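Local coordinates for DUF5618 domain-containing protein (Dyadobacter fermentans, PDB 3MFN), which is of unknown function, belongs to the DUF5618 family and folds into a compact helical bundle found in a two-chain assembly, at residues A[44-49]-A[68-73]; A[80-85]-A[148-153]; A[95-99]-A[113-117]. All blocks are in the same frame, centred on the assembly; numbering follows the deposited sequence.

Contact 1 of 3, residues A[44-49]-A[68-73]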
loop_
_atom_site.group_PDB
_atom_site.type_symbol
_atom_site.label_atom_id
_atom_site.label_comp_id
_atom_site.label_asym_id
_atom_site.label_seq_id
_atom_site.Cartn_x
_atom_site.Cartn_y
_atom_site.Cartn_z
ATOM N N ASN A 44 -18.881 -5.519 -5.218
ATOM C CA ASN A 44 -18.692 -5.401 -6.666
ATOM C C ASN A 44 -17.226 -5.354 -6.978
ATOM O O ASN A 44 -16.780 -5.997 -7.893
ATOM C CB ASN A 44 -19.353 -4.140 -7.256
ATOM C CG ASN A 44 -20.844 -4.281 -7.481
ATOM O OD1 ASN A 44 -21.443 -3.379 -8.039
ATOM N ND2 ASN A 44 -21.441 -5.380 -7.079
ATOM N N ALA A 45 -16.481 -4.543 -6.225
ATOM C CA ALA A 45 -15.048 -4.433 -6.379
ATOM C C ALA A 45 -14.329 -5.784 -6.237
ATOM O O ALA A 45 -13.432 -6.113 -7.015
ATOM C CB ALA A 45 -14.439 -3.400 -5.387
ATOM N N LYS A 46 -14.713 -6.581 -5.251
ATOM C CA LYS A 46 -14.102 -7.923 -5.104
ATOM C C LYS A 46 -14.466 -8.803 -6.299
ATOM O O LYS A 46 -13.626 -9.566 -6.805
ATOM C CB LYS A 46 -14.587 -8.554 -3.809
ATOM C CG LYS A 46 -14.075 -7.825 -2.564
ATOM C CD LYS A 46 -14.648 -8.473 -1.292
ATOM C CE LYS A 46 -13.976 -7.860 -0.024
ATOM N NZ LYS A 46 -14.727 -8.254 1.230
ATOM N N ASP A 47 -15.702 -8.683 -6.795
ATOM C CA ASP A 47 -16.110 -9.503 -7.936
ATOM C C ASP A 47 -15.332 -9.142 -9.184
ATOM O O ASP A 47 -14.989 -10.022 -9.984
ATOM C CB ASP A 47 -17.597 -9.396 -8.238
ATOM C CG ASP A 47 -18.474 -10.092 -7.193
ATOM O OD1 ASP A 47 -17.992 -10.971 -6.450
ATOM O OD2 ASP A 47 -19.686 -9.802 -7.192
ATOM N N ILE A 48 -15.097 -7.852 -9.381
ATOM C CA ILE A 48 -14.339 -7.413 -10.539
ATOM C C ILE A 48 -12.927 -8.026 -10.472
ATOM O O ILE A 48 -12.386 -8.495 -11.467
ATOM C CB ILE A 48 -14.232 -5.805 -10.566
ATOM C CG1 ILE A 48 -15.583 -5.144 -10.890
ATOM C CG2 ILE A 48 -13.106 -5.336 -11.595
ATOM C CD1 ILE A 48 -15.563 -3.667 -10.547
ATOM N N LEU A 49 -12.296 -7.992 -9.295
ATOM C CA LEU A 49 -10.967 -8.582 -9.189
ATOM C C LEU A 49 -11.016 -10.084 -9.484
ATOM O O LEU A 49 -10.175 -10.604 -10.201
ATOM C CB LEU A 49 -10.317 -8.277 -7.811
ATOM C CG LEU A 49 -9.854 -6.813 -7.509
ATOM C CD1 LEU A 49 -9.404 -6.657 -6.059
ATOM C CD2 LEU A 49 -8.720 -6.383 -8.405
HETATM N N MSE A 68 -10.231 -0.021 -11.576
HETATM C CA MSE A 68 -11.683 0.012 -11.511
HETATM C C MSE A 68 -12.185 -0.497 -10.202
HETATM O O MSE A 68 -13.055 0.144 -9.559
HETATM C CB MSE A 68 -12.204 -0.941 -12.679
HETATM C CG MSE A 68 -13.593 -0.747 -12.961
HETATM SE SE MSE A 68 -14.285 -1.872 -14.346
HETATM C CE MSE A 68 -13.106 -1.529 -15.804
ATOM N N ALA A 69 -11.584 -1.610 -9.754
ATOM C CA ALA A 69 -11.907 -2.179 -8.462
ATOM C C ALA A 69 -11.528 -1.271 -7.353
ATOM O O ALA A 69 -12.271 -1.095 -6.411
ATOM C CB ALA A 69 -11.276 -3.561 -8.240
ATOM N N GLY A 70 -10.333 -0.716 -7.408
ATOM C CA GLY A 70 -9.962 0.228 -6.398
ATOM C C GLY A 70 -10.874 1.419 -6.271
ATOM O O GLY A 70 -11.196 1.861 -5.144
ATOM N N HIS A 71 -11.207 2.022 -7.409
ATOM C CA HIS A 71 -12.043 3.195 -7.417
ATOM C C HIS A 71 -13.438 2.872 -6.844
ATOM O O HIS A 71 -13.967 3.604 -5.941
ATOM C CB HIS A 71 -12.186 3.739 -8.827
ATOM C CG HIS A 71 -13.049 4.932 -8.889
ATOM N ND1 HIS A 71 -12.677 6.127 -8.315
ATOM C CD2 HIS A 71 -14.326 5.088 -9.321
ATOM C CE1 HIS A 71 -13.670 6.986 -8.438
ATOM N NE2 HIS A 71 -14.660 6.392 -9.099
ATOM N N THR A 72 -13.976 1.730 -7.267
ATOM C CA THR A 72 -15.266 1.293 -6.826
ATOM C C THR A 72 -15.290 1.029 -5.295
ATOM O O THR A 72 -16.226 1.527 -4.561
ATOM C CB THR A 72 -15.701 0.034 -7.604
ATOM O OG1 THR A 72 -15.709 0.340 -8.977
ATOM C CG2 THR A 72 -17.129 -0.432 -7.231
ATOM N N ALA A 73 -14.311 0.266 -4.806
ATOM C CA ALA A 73 -14.209 0.030 -3.350
ATOM C C ALA A 73 -14.070 1.326 -2.555
ATOM O O ALA A 73 -14.782 1.530 -1.587
ATOM C CB ALA A 73 -13.044 -0.919 -3.015
#

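Contact 2 of 3, residues A[80-85]-A[148-153]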
loop_
_atom_site.group_PDB
_atom_site.type_symbol
_atom_site.label_atom_id
_atom_site.label_comp_id
_atom_site.label_asym_id
_atom_site.label_seq_id
_atom_site.Cartn_x
_atom_site.Cartn_y
_atom_site.Cartn_z
ATOM N N ALA A 80 -20.626 5.631 2.261
ATOM C CA ALA A 80 -20.971 5.527 3.671
ATOM C C ALA A 80 -20.601 6.814 4.397
ATOM O O ALA A 80 -21.430 7.353 5.105
ATOM C CB ALA A 80 -20.296 4.291 4.346
ATOM N N LEU A 81 -19.378 7.323 4.197
ATOM C CA LEU A 81 -18.958 8.559 4.863
ATOM C C LEU A 81 -19.800 9.791 4.514
ATOM O O LEU A 81 -20.128 10.593 5.400
ATOM C CB LEU A 81 -17.459 8.839 4.671
ATOM C CG LEU A 81 -16.493 7.774 5.277
ATOM C CD1 LEU A 81 -15.048 8.045 4.934
ATOM C CD2 LEU A 81 -16.641 7.667 6.811
ATOM N N ASP A 82 -20.171 9.931 3.250
ATOM C CA ASP A 82 -20.939 11.081 2.784
ATOM C C ASP A 82 -22.302 11.070 3.423
ATOM O O ASP A 82 -22.861 12.135 3.745
ATOM C CB ASP A 82 -21.118 11.048 1.265
ATOM C CG ASP A 82 -19.852 11.426 0.535
ATOM O OD1 ASP A 82 -19.025 12.077 1.168
ATOM O OD2 ASP A 82 -19.671 11.069 -0.651
ATOM N N HIS A 83 -22.842 9.866 3.595
ATOM C CA HIS A 83 -24.137 9.733 4.204
ATOM C C HIS A 83 -24.075 10.063 5.686
ATOM O O HIS A 83 -24.969 10.656 6.194
ATOM C CB HIS A 83 -24.798 8.358 4.003
ATOM C CG HIS A 83 -26.193 8.306 4.558
ATOM N ND1 HIS A 83 -27.310 8.584 3.798
ATOM C CD2 HIS A 83 -26.648 8.050 5.808
ATOM C CE1 HIS A 83 -28.391 8.502 4.553
ATOM N NE2 HIS A 83 -28.018 8.165 5.775
ATOM N N TYR A 84 -22.987 9.722 6.374
ATOM C CA TYR A 84 -22.878 10.011 7.812
ATOM C C TYR A 84 -22.578 11.504 8.114
ATOM O O TYR A 84 -23.157 12.102 9.033
ATOM C CB TYR A 84 -21.795 9.122 8.430
ATOM C CG TYR A 84 -21.590 9.303 9.924
ATOM C CD1 TYR A 84 -22.644 9.175 10.797
ATOM C CD2 TYR A 84 -20.336 9.565 10.460
ATOM C CE1 TYR A 84 -22.470 9.348 12.213
ATOM C CE2 TYR A 84 -20.148 9.733 11.858
ATOM C CZ TYR A 84 -21.223 9.626 12.716
ATOM O OH TYR A 84 -21.058 9.784 14.071
ATOM N N PHE A 85 -21.634 12.084 7.365
ATOM C CA PHE A 85 -21.124 13.432 7.652
ATOM C C PHE A 85 -21.920 14.519 6.907
ATOM O O PHE A 85 -21.850 15.718 7.227
ATOM C CB PHE A 85 -19.638 13.531 7.269
ATOM C CG PHE A 85 -18.704 12.774 8.193
ATOM C CD1 PHE A 85 -18.724 12.979 9.551
ATOM C CD2 PHE A 85 -17.768 11.919 7.682
ATOM C CE1 PHE A 85 -17.854 12.312 10.374
ATOM C CE2 PHE A 85 -16.905 11.273 8.487
ATOM C CZ PHE A 85 -16.959 11.448 9.835
ATOM N N TRP A 148 -18.033 1.036 11.074
ATOM C CA TRP A 148 -17.988 2.149 12.020
ATOM C C TRP A 148 -19.163 3.118 11.762
ATOM O O TRP A 148 -19.876 3.534 12.693
ATOM C CB TRP A 148 -16.639 2.869 11.898
ATOM C CG TRP A 148 -16.514 4.062 12.764
ATOM C CD1 TRP A 148 -16.125 4.088 14.073
ATOM C CD2 TRP A 148 -16.734 5.430 12.390
ATOM N NE1 TRP A 148 -16.076 5.393 14.530
ATOM C CE2 TRP A 148 -16.441 6.229 13.517
ATOM C CE3 TRP A 148 -17.100 6.067 11.192
ATOM C CZ2 TRP A 148 -16.570 7.619 13.507
ATOM C CZ3 TRP A 148 -17.220 7.466 11.184
ATOM C CH2 TRP A 148 -16.960 8.220 12.345
ATOM N N VAL A 149 -19.377 3.464 10.503
ATOM C CA VAL A 149 -20.528 4.282 10.088
ATOM C C VAL A 149 -21.851 3.657 10.499
ATOM O O VAL A 149 -22.638 4.290 11.216
ATOM C CB VAL A 149 -20.518 4.547 8.565
ATOM C CG1 VAL A 149 -21.829 5.145 8.095
ATOM C CG2 VAL A 149 -19.317 5.487 8.194
ATOM N N GLU A 150 -22.094 2.405 10.093
ATOM C CA GLU A 150 -23.331 1.711 10.458
ATOM C C GLU A 150 -23.573 1.865 11.962
ATOM O O GLU A 150 -24.648 2.244 12.410
ATOM C CB GLU A 150 -23.258 0.216 10.108
ATOM C CG GLU A 150 -24.597 -0.527 10.384
ATOM C CD GLU A 150 -24.561 -2.043 10.153
ATOM O OE1 GLU A 150 -23.492 -2.638 10.316
ATOM O OE2 GLU A 150 -25.635 -2.643 9.853
ATOM N N ARG A 151 -22.526 1.573 12.711
ATOM C CA ARG A 151 -22.561 1.506 14.140
ATOM C C ARG A 151 -22.690 2.857 14.841
ATOM O O ARG A 151 -23.141 2.881 15.979
ATOM C CB ARG A 151 -21.287 0.824 14.577
ATOM C CG ARG A 151 -21.200 0.501 16.024
ATOM C CD ARG A 151 -19.982 -0.384 16.228
ATOM N NE ARG A 151 -18.789 0.438 16.400
ATOM C CZ ARG A 151 -17.665 0.359 15.688
ATOM N NH1 ARG A 151 -16.668 1.183 16.008
ATOM N NH2 ARG A 151 -17.510 -0.532 14.707
ATOM N N ARG A 152 -22.296 3.961 14.193
ATOM C CA ARG A 152 -22.523 5.308 14.725
ATOM C C ARG A 152 -23.962 5.741 14.461
ATOM O O ARG A 152 -24.646 6.252 15.353
ATOM C CB ARG A 152 -21.554 6.329 14.107
ATOM C CG ARG A 152 -20.081 6.068 14.432
ATOM C CD ARG A 152 -19.729 6.382 15.887
ATOM N NE ARG A 152 -19.372 7.780 16.027
ATOM C CZ ARG A 152 -18.879 8.344 17.123
ATOM N NH1 ARG A 152 -18.677 7.652 18.244
ATOM N NH2 ARG A 152 -18.600 9.631 17.086
ATOM N N LEU A 153 -24.424 5.505 13.236
ATOM C CA LEU A 153 -25.768 5.897 12.803
ATOM C C LEU A 153 -26.910 5.243 13.594
ATOM O O LEU A 153 -28.011 5.800 13.664
ATOM C CB LEU A 153 -25.961 5.592 11.324
ATOM C CG LEU A 153 -25.098 6.359 10.309
ATOM C CD1 LEU A 153 -25.148 5.665 8.953
ATOM C CD2 LEU A 153 -25.540 7.815 10.193
#

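Contact 3 of 3, residues A[95-99]-A[113-117]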
loop_
_atom_site.group_PDB
_atom_site.type_symbol
_atom_site.label_atom_id
_atom_site.label_comp_id
_atom_site.label_asym_id
_atom_site.label_seq_id
_atom_site.Cartn_x
_atom_site.Cartn_y
_atom_site.Cartn_z
ATOM N N VAL A 95 -9.922 14.412 0.015
ATOM C CA VAL A 95 -9.454 13.562 1.079
ATOM C C VAL A 95 -9.347 14.331 2.373
ATOM O O VAL A 95 -9.639 13.771 3.409
ATOM C CB VAL A 95 -8.109 12.888 0.766
ATOM C CG1 VAL A 95 -6.960 13.925 0.717
ATOM C CG2 VAL A 95 -7.808 11.800 1.852
ATOM N N ASP A 96 -8.949 15.595 2.317
ATOM C CA ASP A 96 -8.800 16.400 3.542
ATOM C C ASP A 96 -10.144 16.629 4.267
ATOM O O ASP A 96 -10.180 16.662 5.475
ATOM C CB ASP A 96 -8.083 17.740 3.239
ATOM C CG ASP A 96 -6.654 17.503 2.746
ATOM O OD1 ASP A 96 -5.954 16.672 3.364
ATOM O OD2 ASP A 96 -6.257 18.091 1.722
ATOM N N TRP A 97 -11.243 16.733 3.523
ATOM C CA TRP A 97 -12.531 16.848 4.141
ATOM C C TRP A 97 -12.858 15.593 4.950
ATOM O O TRP A 97 -13.338 15.682 6.090
ATOM C CB TRP A 97 -13.582 17.130 3.098
ATOM C CG TRP A 97 -14.855 17.485 3.679
ATOM C CD1 TRP A 97 -15.222 18.729 4.190
ATOM C CD2 TRP A 97 -15.956 16.627 3.891
ATOM N NE1 TRP A 97 -16.471 18.674 4.680
ATOM C CE2 TRP A 97 -16.961 17.401 4.512
ATOM C CE3 TRP A 97 -16.196 15.269 3.634
ATOM C CZ2 TRP A 97 -18.209 16.882 4.838
ATOM C CZ3 TRP A 97 -17.423 14.749 3.989
ATOM C CH2 TRP A 97 -18.417 15.567 4.598
ATOM N N TYR A 98 -12.567 14.416 4.430
ATOM C CA TYR A 98 -12.883 13.179 5.183
ATOM C C TYR A 98 -11.972 13.068 6.377
ATOM O O TYR A 98 -12.426 12.734 7.480
ATOM C CB TYR A 98 -12.790 11.914 4.304
ATOM C CG TYR A 98 -13.787 11.981 3.172
ATOM C CD1 TYR A 98 -15.071 11.604 3.374
ATOM C CD2 TYR A 98 -13.446 12.466 1.944
ATOM C CE1 TYR A 98 -15.993 11.673 2.379
ATOM C CE2 TYR A 98 -14.372 12.550 0.935
ATOM C CZ TYR A 98 -15.635 12.133 1.158
ATOM O OH TYR A 98 -16.630 12.208 0.188
ATOM N N LYS A 99 -10.709 13.411 6.204
ATOM C CA LYS A 99 -9.747 13.283 7.351
ATOM C C LYS A 99 -10.069 14.227 8.524
ATOM O O LYS A 99 -10.005 13.849 9.714
ATOM C CB LYS A 99 -8.327 13.552 6.855
ATOM C CG LYS A 99 -7.786 12.390 5.926
ATOM C CD LYS A 99 -6.491 12.761 5.153
ATOM C CE LYS A 99 -5.311 13.057 6.056
ATOM N NZ LYS A 99 -4.134 13.728 5.380
ATOM N N PHE A 113 -8.841 4.978 7.820
ATOM C CA PHE A 113 -9.261 5.592 6.587
ATOM C C PHE A 113 -8.056 6.010 5.739
ATOM O O PHE A 113 -8.099 5.900 4.485
ATOM C CB PHE A 113 -10.165 6.854 6.864
ATOM C CG PHE A 113 -10.486 7.619 5.639
ATOM C CD1 PHE A 113 -11.403 7.112 4.717
ATOM C CD2 PHE A 113 -9.818 8.763 5.329
ATOM C CE1 PHE A 113 -11.668 7.783 3.582
ATOM C CE2 PHE A 113 -10.085 9.432 4.171
ATOM C CZ PHE A 113 -10.990 8.946 3.294
ATOM N N VAL A 114 -6.993 6.502 6.368
ATOM C CA VAL A 114 -5.823 6.972 5.589
ATOM C C VAL A 114 -5.214 5.780 4.809
ATOM O O VAL A 114 -4.786 5.904 3.622
ATOM C CB VAL A 114 -4.765 7.688 6.497
ATOM C CG1 VAL A 114 -3.450 8.055 5.680
ATOM C CG2 VAL A 114 -5.366 8.989 7.082
ATOM N N SER A 115 -5.194 4.635 5.468
ATOM C CA SER A 115 -4.713 3.421 4.885
ATOM C C SER A 115 -5.618 2.993 3.732
ATOM O O SER A 115 -5.112 2.646 2.670
ATOM C CB SER A 115 -4.598 2.338 5.960
ATOM O OG SER A 115 -3.779 1.288 5.538
ATOM N N VAL A 116 -6.947 3.025 3.933
ATOM C CA VAL A 116 -7.866 2.860 2.801
ATOM C C VAL A 116 -7.571 3.769 1.610
ATOM O O VAL A 116 -7.510 3.308 0.447
ATOM C CB VAL A 116 -9.279 3.068 3.263
ATOM C CG1 VAL A 116 -10.239 3.160 2.076
ATOM C CG2 VAL A 116 -9.687 1.969 4.213
ATOM N N TYR A 117 -7.376 5.060 1.890
ATOM C CA TYR A 117 -7.009 6.036 0.891
ATOM C C TYR A 117 -5.725 5.662 0.180
ATOM O O TYR A 117 -5.690 5.599 -1.062
ATOM C CB TYR A 117 -6.936 7.407 1.513
ATOM C CG TYR A 117 -6.302 8.480 0.653
ATOM C CD1 TYR A 117 -7.024 9.165 -0.314
ATOM C CD2 TYR A 117 -5.006 8.856 0.863
ATOM C CE1 TYR A 117 -6.408 10.165 -1.072
ATOM C CE2 TYR A 117 -4.405 9.814 0.115
ATOM C CZ TYR A 117 -5.093 10.464 -0.822
ATOM O OH TYR A 117 -4.406 11.395 -1.507
#

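Contact 1 of 3, residues A[44-49]-A[68-73]
A45 and A69 bring helix 34-52 and helix 63-85 close together: their CA atoms are 4.4 Å apart, the nearest such pair between 44-49 and 68-73. The segment axes approach to 8.4 Å with N-to-C directions at 171°, so the helices run almost exactly antiparallel, a closeness consistent with alanines where they meet.

The first kind of contact sets methyl groups against backbone carbonyls. A45 CB lies 3.3 Å from A69 O, and in the reverse sense A69 CB lies 3.6 Å from A45 O. This reciprocal pairing is consistent with the alanine-mediated close packing of antiparallel helices.

The second kind is apolar. A45 CB also meets A73 CB at 3.7 Å, one turn further along the partner helix. The methyl of A69 is then covered by two branched chains: L49 CG reaches it at 3.6 Å, and I48 CG2 comes to 4.2 Å. L49 starts out across the interface rather than into it, but chi1 of -71° sets its CG opposite the carbonyl carbon and lets the branch swing back onto A69. At the outer edge, I48 CD1 reaches the CG of M68, a selenomethionine, and lies near the hydroxyl OG1 of T72.

The polar element stays within one helix. T72 OG1 donates to M68 O at 2.7 Å, 34° out of the carbonyl plane, while T72 N binds the same oxygen from the other face. The hydroxyl is thus held back against its own helix, and no hydrogen bond crosses the contact.

Among the neighbours, F139 of helix 132-153 packs on both L49 and A73. M124 and L120 of helix 107-126 touch L49 and A73 respectively, so the buried side of this pair faces two further helices of the bundle.

Contact 2 of 3, residues A[80-85]-A[148-153]
Y84 sits as a knob in a hole formed by W148, V149, R152 and L153, joining the last turns of helix 63-85 and helix 132-153. The two segments run roughly parallel, crossing at 23° with axes 9.9 Å apart, a spacing consistent with a ring lying between them.

At its root, Y84 CB touches V149 CG1 at 4.0 Å. With CG anti to the backbone N (chi1 -179°), the ring is carried straight across to the other helix. One flank, CD1, meets L153 CD2 at 3.3 Å, the methyl coming in at the ring edge. On the other flank, CE2 lies 3.6 Å from W148 CH2, the two ring planes turned 86° apart. Further out, CZ rests 3.6 Å from R152 CB. At the tip, R152 NE points a long, bent bond at OH (3.3 Å), the hydroxyl tilted out of the guanidinium plane; R152 is modelled in two conformers, so this bond is doubtful, and Q105 OE1 is the stronger partner of the hydroxyl. In the same conformer R152 CG lies over the W148 indole.

Elsewhere in the contact, L81 CD2 packs on V149 CG2 at 3.7 Å, and F85 CZ comes to the indole edge at W148 CH2.

Helix 95-103 closes one side, L102 touching both F85 and W148. Helix 107-126 meets L81 through F113 and W148 through I109, and helix 34-52 covers A80 through A38.

Contact 3 of 3, residues A[95-99]-A[113-117]
V95 and Y117 meet in a helical hairpin, in which helix 107-126 folds back along the short helix 95-103. A methyl-to-ring contact carries this end: V95 CG2 stands over the face of Y117, 3.7 Å from the ring centroid and 19° off its normal, which satisfies a CH-pi geometry.

The same methyl lies 4.0 Å from F113 CE2, so it is wedged between two aromatic residues one turn apart. An alanine here, in place of Y117, would probably take away the ring face under V95 CG2, leaving that methyl its contact with F113 and opening a gap between the helices. The segments run antiparallel at 160°, with axes 11.1 Å apart, and F113 helps to bridge this separation. Its CG is anti to the backbone N (chi1 173°), which sends the ring across to Y98, where CZ meets Y98 CB at 3.6 Å. K99 CG approaches the edge of the F113 ring at 4.1 Å; the lysine chain then bends, bringing CE to V114 CG2 at 4.2 Å.

Y98 starts toward helix 107-126, but its ring leads away; the hydroxyl bonds to D82 of helix 63-85, and an acetate ion, probably from the crystallisation liquor, lies about 3 Å from this side chain. Helix 107-126 also meets the second subunit: S115 OG hydrogen-bonds D131 of that chain, and V114 packs on its V129.

Along the chain, contact 1 closes before the other two open, and contact 3 falls wholly between the two segments of contact 2. Helix 63-85 serves both contact 1 and contact 2, whose centres lie about 21 Å apart on opposite sides of the chain's centre. Contacts 1 and 3, with centres about 18 Å apart, do not touch either. Contacts 2 and 3 do, at about 14 Å between centres: besides the polar pair and the packing already described, F85 CB lies 3.6 Å from W97 CH2. The helical hairpin of contact 3 is therefore joined directly to the end of the bundle, and helix 107-126 also reaches the second subunit.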